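Sensor protein (Bacteroides thetaiotaomicron, PDB 2X7X) binds fructose through its periplasmic domain, the part present here, and probably acts as the sensor histidine kinase of a hybrid two-component system. Local coordinates at residues G10-S15 against L66-N71; E40-G45 against V55-D60. One frame throughout, in Å; residues are numbered along the deposited sequence.

Contact 1 (G10-S15 against L66-N71); sequences GVAQCS and LIISAN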
ATOM      1  N   GLY A  10     -30.207  -6.276   3.342  1.00 46.83           N
ATOM      2  CA  GLY A  10     -30.501  -4.868   3.117  1.00 45.24           C
ATOM      3  C   GLY A  10     -29.452  -3.969   3.751  1.00 44.30           C
ATOM      4  O   GLY A  10     -29.090  -4.156   4.915  1.00 43.98           O
ATOM      5  N   VAL A  11     -28.959  -3.000   2.979  1.00 43.25           N
ATOM      6  CA  VAL A  11     -27.975  -2.037   3.473  1.00 42.04           C
ATOM      7  C   VAL A  11     -28.586  -0.646   3.499  1.00 41.28           C
ATOM      8  O   VAL A  11     -28.860  -0.041   2.456  1.00 41.13           O
ATOM      9  CB  VAL A  11     -26.660  -2.049   2.656  1.00 42.24           C
ATOM     10  CG1 VAL A  11     -25.678  -0.988   3.169  1.00 42.40           C
ATOM     11  CG2 VAL A  11     -25.998  -3.429   2.712  1.00 42.36           C
ATOM     12  N   ALA A  12     -28.819  -0.154   4.709  1.00 40.26           N
ATOM     13  CA  ALA A  12     -29.327   1.194   4.893  1.00 39.48           C
ATOM     14  C   ALA A  12     -28.136   2.101   5.166  1.00 38.89           C
ATOM     15  O   ALA A  12     -27.474   1.998   6.212  1.00 39.03           O
ATOM     16  CB  ALA A  12     -30.333   1.240   6.030  1.00 39.29           C
ATOM     17  N   GLN A  13     -27.863   2.978   4.211  1.00 37.59           N
ATOM     18  CA  GLN A  13     -26.646   3.777   4.220  1.00 36.11           C
ATOM     19  C   GLN A  13     -27.024   5.235   4.428  1.00 35.02           C
ATOM     20  O   GLN A  13     -27.922   5.740   3.760  1.00 34.66           O
ATOM     21  CB  GLN A  13     -25.926   3.571   2.886  1.00 36.34           C
ATOM     22  CG  GLN A  13     -24.469   3.920   2.853  1.00 36.09           C
ATOM     23  CD  GLN A  13     -23.592   2.921   3.567  1.00 35.96           C
ATOM     24  OE1 GLN A  13     -23.382   3.026   4.773  1.00 38.31           O
ATOM     25  NE2 GLN A  13     -23.032   1.972   2.819  1.00 35.07           N
ATOM     26  N   CYS A  14     -26.338   5.905   5.352  1.00 33.87           N
ATOM     27  CA  CYS A  14     -26.697   7.270   5.747  1.00 32.92           C
ATOM     28  C   CYS A  14     -26.470   8.313   4.653  1.00 32.38           C
ATOM     29  O   CYS A  14     -27.114   9.366   4.630  1.00 31.93           O
ATOM     30  CB  CYS A  14     -25.959   7.674   7.030  1.00 33.20           C
ATOM     31  SG  CYS A  14     -24.143   7.535   6.963  1.00 33.03           S
ATOM     32  N   SER A  15     -25.560   8.022   3.739  1.00 32.05           N
ATOM     33  CA  SER A  15     -25.271   8.962   2.670  1.00 32.19           C
ATOM     34  C   SER A  15     -24.613   8.283   1.490  1.00 32.12           C
ATOM     35  O   SER A  15     -24.430   7.063   1.498  1.00 31.87           O
ATOM     36  CB  SER A  15     -24.402  10.127   3.181  1.00 32.29           C
ATOM     37  OG  SER A  15     -23.366   9.682   4.027  1.00 30.33           O
ATOM     38  N   LEU A  66     -30.029  -7.037   8.169  1.00 47.58           N
ATOM     39  CA  LEU A  66     -29.953  -5.601   7.934  1.00 46.57           C
ATOM     40  C   LEU A  66     -28.599  -5.017   8.336  1.00 45.28           C
ATOM     41  O   LEU A  66     -28.154  -5.176   9.472  1.00 44.93           O
ATOM     42  CB  LEU A  66     -31.089  -4.884   8.665  1.00 46.71           C
ATOM     43  CG  LEU A  66     -31.248  -3.399   8.341  1.00 48.17           C
ATOM     44  CD1 LEU A  66     -32.713  -3.029   8.199  1.00 49.47           C
ATOM     45  CD2 LEU A  66     -30.561  -2.534   9.391  1.00 49.48           C
ATOM     46  N   ILE A  67     -27.957  -4.350   7.383  1.00 44.03           N
ATOM     47  CA  ILE A  67     -26.734  -3.590   7.633  1.00 42.91           C
ATOM     48  C   ILE A  67     -27.067  -2.105   7.568  1.00 41.88           C
ATOM     49  O   ILE A  67     -27.517  -1.604   6.535  1.00 41.78           O
ATOM     50  CB  ILE A  67     -25.607  -3.935   6.619  1.00 42.96           C
ATOM     51  CG1 ILE A  67     -25.142  -5.380   6.783  1.00 42.79           C
ATOM     52  CG2 ILE A  67     -24.398  -3.030   6.818  1.00 43.28           C
ATOM     53  CD1 ILE A  67     -24.447  -5.918   5.553  1.00 42.35           C
ATOM     54  N   ILE A  68     -26.849  -1.407   8.677  1.00 40.71           N
ATOM     55  CA  ILE A  68     -27.132   0.028   8.734  1.00 39.61           C
ATOM     56  C   ILE A  68     -25.984   0.861   9.308  1.00 38.63           C
ATOM     57  O   ILE A  68     -25.291   0.451  10.246  1.00 38.48           O
ATOM     58  CB  ILE A  68     -28.459   0.343   9.514  1.00 39.70           C
ATOM     59  CG1 ILE A  68     -28.777   1.839   9.460  1.00 40.04           C
ATOM     60  CG2 ILE A  68     -28.371  -0.116  10.953  1.00 39.21           C
ATOM     61  CD1 ILE A  68     -30.063   2.237  10.113  1.00 41.50           C
ATOM     62  N   SER A  69     -25.813   2.044   8.730  1.00 37.67           N
ATOM     63  CA  SER A  69     -24.967   3.087   9.285  1.00 36.52           C
ATOM     64  C   SER A  69     -25.845   4.273   9.710  1.00 35.23           C
ATOM     65  O   SER A  69     -26.292   5.056   8.868  1.00 35.25           O
ATOM     66  CB  SER A  69     -23.911   3.506   8.260  1.00 36.66           C
ATOM     67  OG  SER A  69     -23.417   4.804   8.557  1.00 39.18           O
ATOM     68  N   ALA A  70     -26.072   4.405  11.019  1.00 33.76           N
ATOM     69  CA  ALA A  70     -27.062   5.351  11.577  1.00 32.30           C
ATOM     70  C   ALA A  70     -26.717   6.842  11.435  1.00 31.37           C
ATOM     71  O   ALA A  70     -25.830   7.349  12.123  1.00 31.05           O
ATOM     72  CB  ALA A  70     -27.343   5.003  13.037  1.00 32.05           C
ATOM     73  N   ASN A  71     -27.457   7.539  10.570  1.00 30.68           N
ATOM     74  CA  ASN A  71     -27.190   8.945  10.204  1.00 30.02           C
ATOM     75  C   ASN A  71     -26.904   9.869  11.376  1.00 30.35           C
ATOM     76  O   ASN A  71     -25.926  10.612  11.367  1.00 30.16           O
ATOM     77  CB  ASN A  71     -28.337   9.516   9.372  1.00 29.43           C
ATOM     78  CG  ASN A  71     -28.050  10.916   8.867  1.00 28.03           C
ATOM     79  OD1 ASN A  71     -27.148  11.119   8.067  1.00 27.94           O
ATOM     80  ND2 ASN A  71     -28.831  11.884   9.317  1.00 25.13           N
TER
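V11 and I67 sit side by side on one face of the sheet, pointing the same way, with V11 CG2 4.0 Å from I67 CB. In V11, CG1 is anti to the backbone N (chi1 178°), which leaves CG2 anti to the carbonyl carbon and facing I67. On the other face A12 meets I68: A12 CB lies 3.8 Å from I68 CG1. The parallel strands under these pairs are joined by three backbone hydrogen bonds, I67 N to G10 O, A12 N to I67 O and S69 N to A12 O.

Toward the C-terminal side the contact turns more polar. C14 SG comes within 3.2 Å of S69 OG, and that hydroxyl is hydrogen-bonded to D94, which binds fructose. C14 CB meanwhile packs against the backbone of N71, at 3.6 Å from its CA. Q13 starts away from the partner strand but bends at chi2 (74°), bringing OE1 to 3.6 Å from S69 CB; its NE2 is held by N24 and its OE1 reaches weakly to R20, another fructose-binding residue. S15 OG makes a weak hydrogen bond to the sugar itself. Parallel strands ending beside the sugar, as here at S15, are consistent with a lobe of a periplasmic binding protein.

Contact 2 (E40-G45 against V55-D60); sequences EIRSAG and VHYFMD
R42 and Y57 make the one stacked contact between strand 40-43 and helix 55-60. The guanidinium lies flat on one face of the phenol ring, planes 10° apart, and R42 CZ is 4.3 Å from the Y57 ring centroid, a cation-pi contact over the face, with NH1 nearer the rim, 3.9 Å from Y57 CE1. The bend of the arginine at chi3 (69°) lets the plane turn flat to the ring, and a salt bridge from NE to D54 helps fix its rotation.

Among the polar groups, E40 OE2 comes within 3.1 Å of Y57 OH, the carboxylate standing almost perpendicular to the ring. E61 brings a like charge near E40 OE1, which may raise the pKa of one of the two carboxylates. Replacing Y57 by an alanine is likely to leave the R42 guanidinium without the flat surface it rests on and E40 OE2 without its neighbouring hydroxyl.

Apolar packing centres on F58, whose CE1-CZ end meets the side chains of both E40 and R42. E40 CG meets the ring edge in its plane, 3.9 Å from CE1, while R42 CD approaches CZ to 3.5 Å, the side chains of R42 and F58 running past each other in opposite directions.

Helix 48-60 thus covers edge strand 38-43 from one side, and F58 also reaches L66 of strand 65-68, while V55 packs on L66, I68 and I79 of helix 73-85.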
ATOM      1  N   GLU A  40     -29.086  -5.687  -1.503  1.00 53.33           N
ATOM      2  CA  GLU A  40     -29.756  -4.488  -1.952  1.00 52.52           C
ATOM      3  C   GLU A  40     -29.256  -3.316  -1.105  1.00 51.62           C
ATOM      4  O   GLU A  40     -29.073  -3.459   0.107  1.00 51.29           O
ATOM      5  CB  GLU A  40     -31.250  -4.682  -1.763  1.00 52.93           C
ATOM      6  CG  GLU A  40     -32.127  -3.615  -2.363  1.00 54.19           C
ATOM      7  CD  GLU A  40     -33.595  -3.941  -2.194  1.00 56.32           C
ATOM      8  OE1 GLU A  40     -33.916  -5.079  -1.747  1.00 55.63           O
ATOM      9  OE2 GLU A  40     -34.422  -3.056  -2.509  1.00 56.86           O
ATOM     10  N   ILE A  41     -29.025  -2.166  -1.741  1.00 50.48           N
ATOM     11  CA  ILE A  41     -28.394  -1.019  -1.070  1.00 49.13           C
ATOM     12  C   ILE A  41     -29.110   0.279  -1.395  1.00 48.17           C
ATOM     13  O   ILE A  41     -29.371   0.561  -2.563  1.00 48.12           O
ATOM     14  CB  ILE A  41     -26.893  -0.874  -1.451  1.00 49.08           C
ATOM     15  CG1 ILE A  41     -26.116  -2.146  -1.108  1.00 48.71           C
ATOM     16  CG2 ILE A  41     -26.274   0.323  -0.743  1.00 49.23           C
ATOM     17  CD1 ILE A  41     -24.693  -2.148  -1.594  1.00 48.43           C
ATOM     18  N   ARG A  42     -29.407   1.064  -0.358  1.00 47.02           N
ATOM     19  CA  ARG A  42     -30.086   2.366  -0.499  1.00 46.01           C
ATOM     20  C   ARG A  42     -29.365   3.466   0.286  1.00 44.69           C
ATOM     21  O   ARG A  42     -28.858   3.225   1.387  1.00 45.01           O
ATOM     22  CB  ARG A  42     -31.536   2.275  -0.004  1.00 46.25           C
ATOM     23  CG  ARG A  42     -32.387   1.227  -0.722  1.00 47.92           C
ATOM     24  CD  ARG A  42     -33.688   0.920   0.021  1.00 50.97           C
ATOM     25  NE  ARG A  42     -34.644   2.033   0.001  1.00 53.14           N
ATOM     26  CZ  ARG A  42     -35.474   2.303  -1.005  1.00 54.24           C
ATOM     27  NH1 ARG A  42     -35.477   1.542  -2.101  1.00 54.17           N
ATOM     28  NH2 ARG A  42     -36.303   3.339  -0.915  1.00 53.97           N
ATOM     29  N   SER A  43     -29.328   4.667  -0.277  1.00 42.68           N
ATOM     30  CA  SER A  43     -28.735   5.810   0.399  1.00 40.90           C
ATOM     31  C   SER A  43     -29.832   6.693   0.974  1.00 39.67           C
ATOM     32  O   SER A  43     -30.881   6.867   0.367  1.00 39.39           O
ATOM     33  CB  SER A  43     -27.838   6.616  -0.558  1.00 40.90           C
ATOM     34  OG  SER A  43     -27.527   7.903  -0.024  1.00 40.61           O
ATOM     35  N   ALA A  44     -29.571   7.256   2.146  1.00 38.33           N
ATOM     36  CA  ALA A  44     -30.511   8.143   2.808  1.00 37.07           C
ATOM     37  C   ALA A  44     -30.280   9.602   2.446  1.00 36.41           C
ATOM     38  O   ALA A  44     -31.043  10.471   2.866  1.00 36.08           O
ATOM     39  CB  ALA A  44     -30.421   7.956   4.304  1.00 36.91           C
ATOM     40  N   GLY A  45     -29.223   9.880   1.683  1.00 36.09           N
ATOM     41  CA  GLY A  45     -28.840  11.261   1.372  1.00 35.57           C
ATOM     42  C   GLY A  45     -28.859  12.174   2.590  1.00 35.57           C
ATOM     43  O   GLY A  45     -29.406  13.269   2.535  1.00 35.12           O
ATOM     44  N   VAL A  55     -35.255   1.723   6.173  1.00 48.97           N
ATOM     45  CA  VAL A  55     -35.348   0.618   7.135  1.00 49.50           C
ATOM     46  C   VAL A  55     -36.740  -0.032   7.099  1.00 50.07           C
ATOM     47  O   VAL A  55     -36.849  -1.257   7.035  1.00 49.90           O
ATOM     48  CB  VAL A  55     -34.925   1.021   8.582  1.00 49.43           C
ATOM     49  CG1 VAL A  55     -35.024  -0.172   9.532  1.00 48.83           C
ATOM     50  CG2 VAL A  55     -33.512   1.548   8.593  1.00 48.50           C
ATOM     51  N   HIS A  56     -37.793   0.783   7.109  1.00 50.97           N
ATOM     52  CA  HIS A  56     -39.161   0.260   6.986  1.00 51.99           C
ATOM     53  C   HIS A  56     -39.341  -0.566   5.712  1.00 52.73           C
ATOM     54  O   HIS A  56     -39.955  -1.636   5.756  1.00 52.96           O
ATOM     55  CB  HIS A  56     -40.219   1.371   7.082  1.00 51.75           C
ATOM     56  CG  HIS A  56     -40.340   1.979   8.448  1.00 51.83           C
ATOM     57  ND1 HIS A  56     -40.767   3.275   8.650  1.00 52.82           N
ATOM     58  CD2 HIS A  56     -40.078   1.474   9.678  1.00 52.04           C
ATOM     59  CE1 HIS A  56     -40.772   3.541   9.947  1.00 53.21           C
ATOM     60  NE2 HIS A  56     -40.357   2.464  10.592  1.00 53.57           N
ATOM     61  N   TYR A  57     -38.783  -0.079   4.600  1.00 53.55           N
ATOM     62  CA  TYR A  57     -38.771  -0.795   3.320  1.00 54.51           C
ATOM     63  C   TYR A  57     -38.137  -2.186   3.429  1.00 55.13           C
ATOM     64  O   TYR A  57     -38.692  -3.178   2.946  1.00 55.14           O
ATOM     65  CB  TYR A  57     -38.038   0.038   2.262  1.00 54.51           C
ATOM     66  CG  TYR A  57     -37.893  -0.628   0.907  1.00 55.26           C
ATOM     67  CD1 TYR A  57     -38.658  -0.209  -0.185  1.00 55.88           C
ATOM     68  CD2 TYR A  57     -36.975  -1.665   0.712  1.00 56.15           C
ATOM     69  CE1 TYR A  57     -38.523  -0.819  -1.438  1.00 55.89           C
ATOM     70  CE2 TYR A  57     -36.836  -2.284  -0.527  1.00 56.53           C
ATOM     71  CZ  TYR A  57     -37.610  -1.859  -1.596  1.00 56.65           C
ATOM     72  OH  TYR A  57     -37.455  -2.479  -2.819  1.00 57.40           O
ATOM     73  N   PHE A  58     -36.966  -2.248   4.054  1.00 56.02           N
ATOM     74  CA  PHE A  58     -36.258  -3.509   4.220  1.00 56.76           C
ATOM     75  C   PHE A  58     -36.998  -4.459   5.168  1.00 57.20           C
ATOM     76  O   PHE A  58     -36.887  -5.684   5.049  1.00 57.49           O
ATOM     77  CB  PHE A  58     -34.820  -3.261   4.689  1.00 56.83           C
ATOM     78  CG  PHE A  58     -33.889  -2.762   3.596  1.00 57.46           C
ATOM     79  CD1 PHE A  58     -33.772  -3.447   2.383  1.00 58.10           C
ATOM     80  CD2 PHE A  58     -33.103  -1.626   3.794  1.00 57.31           C
ATOM     81  CE1 PHE A  58     -32.905  -2.990   1.380  1.00 58.44           C
ATOM     82  CE2 PHE A  58     -32.236  -1.165   2.805  1.00 57.36           C
ATOM     83  CZ  PHE A  58     -32.132  -1.847   1.598  1.00 58.09           C
ATOM     84  N   MET A  59     -37.756  -3.886   6.099  1.00 57.58           N
ATOM     85  CA  MET A  59     -38.595  -4.663   7.012  1.00 57.97           C
ATOM     86  C   MET A  59     -39.837  -5.238   6.318  1.00 58.14           C
ATOM     87  O   MET A  59     -40.217  -6.379   6.575  1.00 58.19           O
ATOM     88  CB  MET A  59     -39.009  -3.810   8.206  1.00 58.07           C
ATOM     89  CG  MET A  59     -38.028  -3.833   9.363  1.00 58.50           C
ATOM     90  SD  MET A  59     -38.328  -2.544  10.593  1.00 60.24           S
ATOM     91  CE  MET A  59     -40.092  -2.221  10.401  1.00 61.25           C
ATOM     92  N   ASP A  60     -40.462  -4.443   5.449  1.00 58.28           N
ATOM     93  CA  ASP A  60     -41.590  -4.902   4.636  1.00 58.28           C
ATOM     94  C   ASP A  60     -41.162  -6.062   3.740  1.00 58.22           C
ATOM     95  O   ASP A  60     -41.804  -7.107   3.729  1.00 58.49           O
ATOM     96  CB  ASP A  60     -42.168  -3.762   3.786  1.00 58.26           C
ATOM     97  CG  ASP A  60     -42.861  -2.684   4.623  1.00 58.76           C
ATOM     98  OD1 ASP A  60     -43.067  -2.884   5.842  1.00 58.00           O
ATOM     99  OD2 ASP A  60     -43.203  -1.621   4.048  1.00 59.82           O
TER

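Overall arrangement
Contacts 1 and 2 have centres about 7 Å apart and share one parallel sheet, where strand 38-43 is outermost, strand 8-13 is next and strand 65-68 third. Along the chain the order is 10-15, 40-45, 55-60, 66-71, so contact 2 falls wholly between the two halves of contact 1. Strand 8-13 links them: V11 N to E40 O (2.9 Å) and A44 N to Q13 O (2.8 Å) are probable backbone hydrogen bonds, and F58 CE1 packs on G10 CA. Helix 48-60 is the crossover from strand 38-43 to strand 65-68. Contact 1 leads to the fructose pocket, whereas contact 2 lies farther out, about 20 Å from the chain's centre.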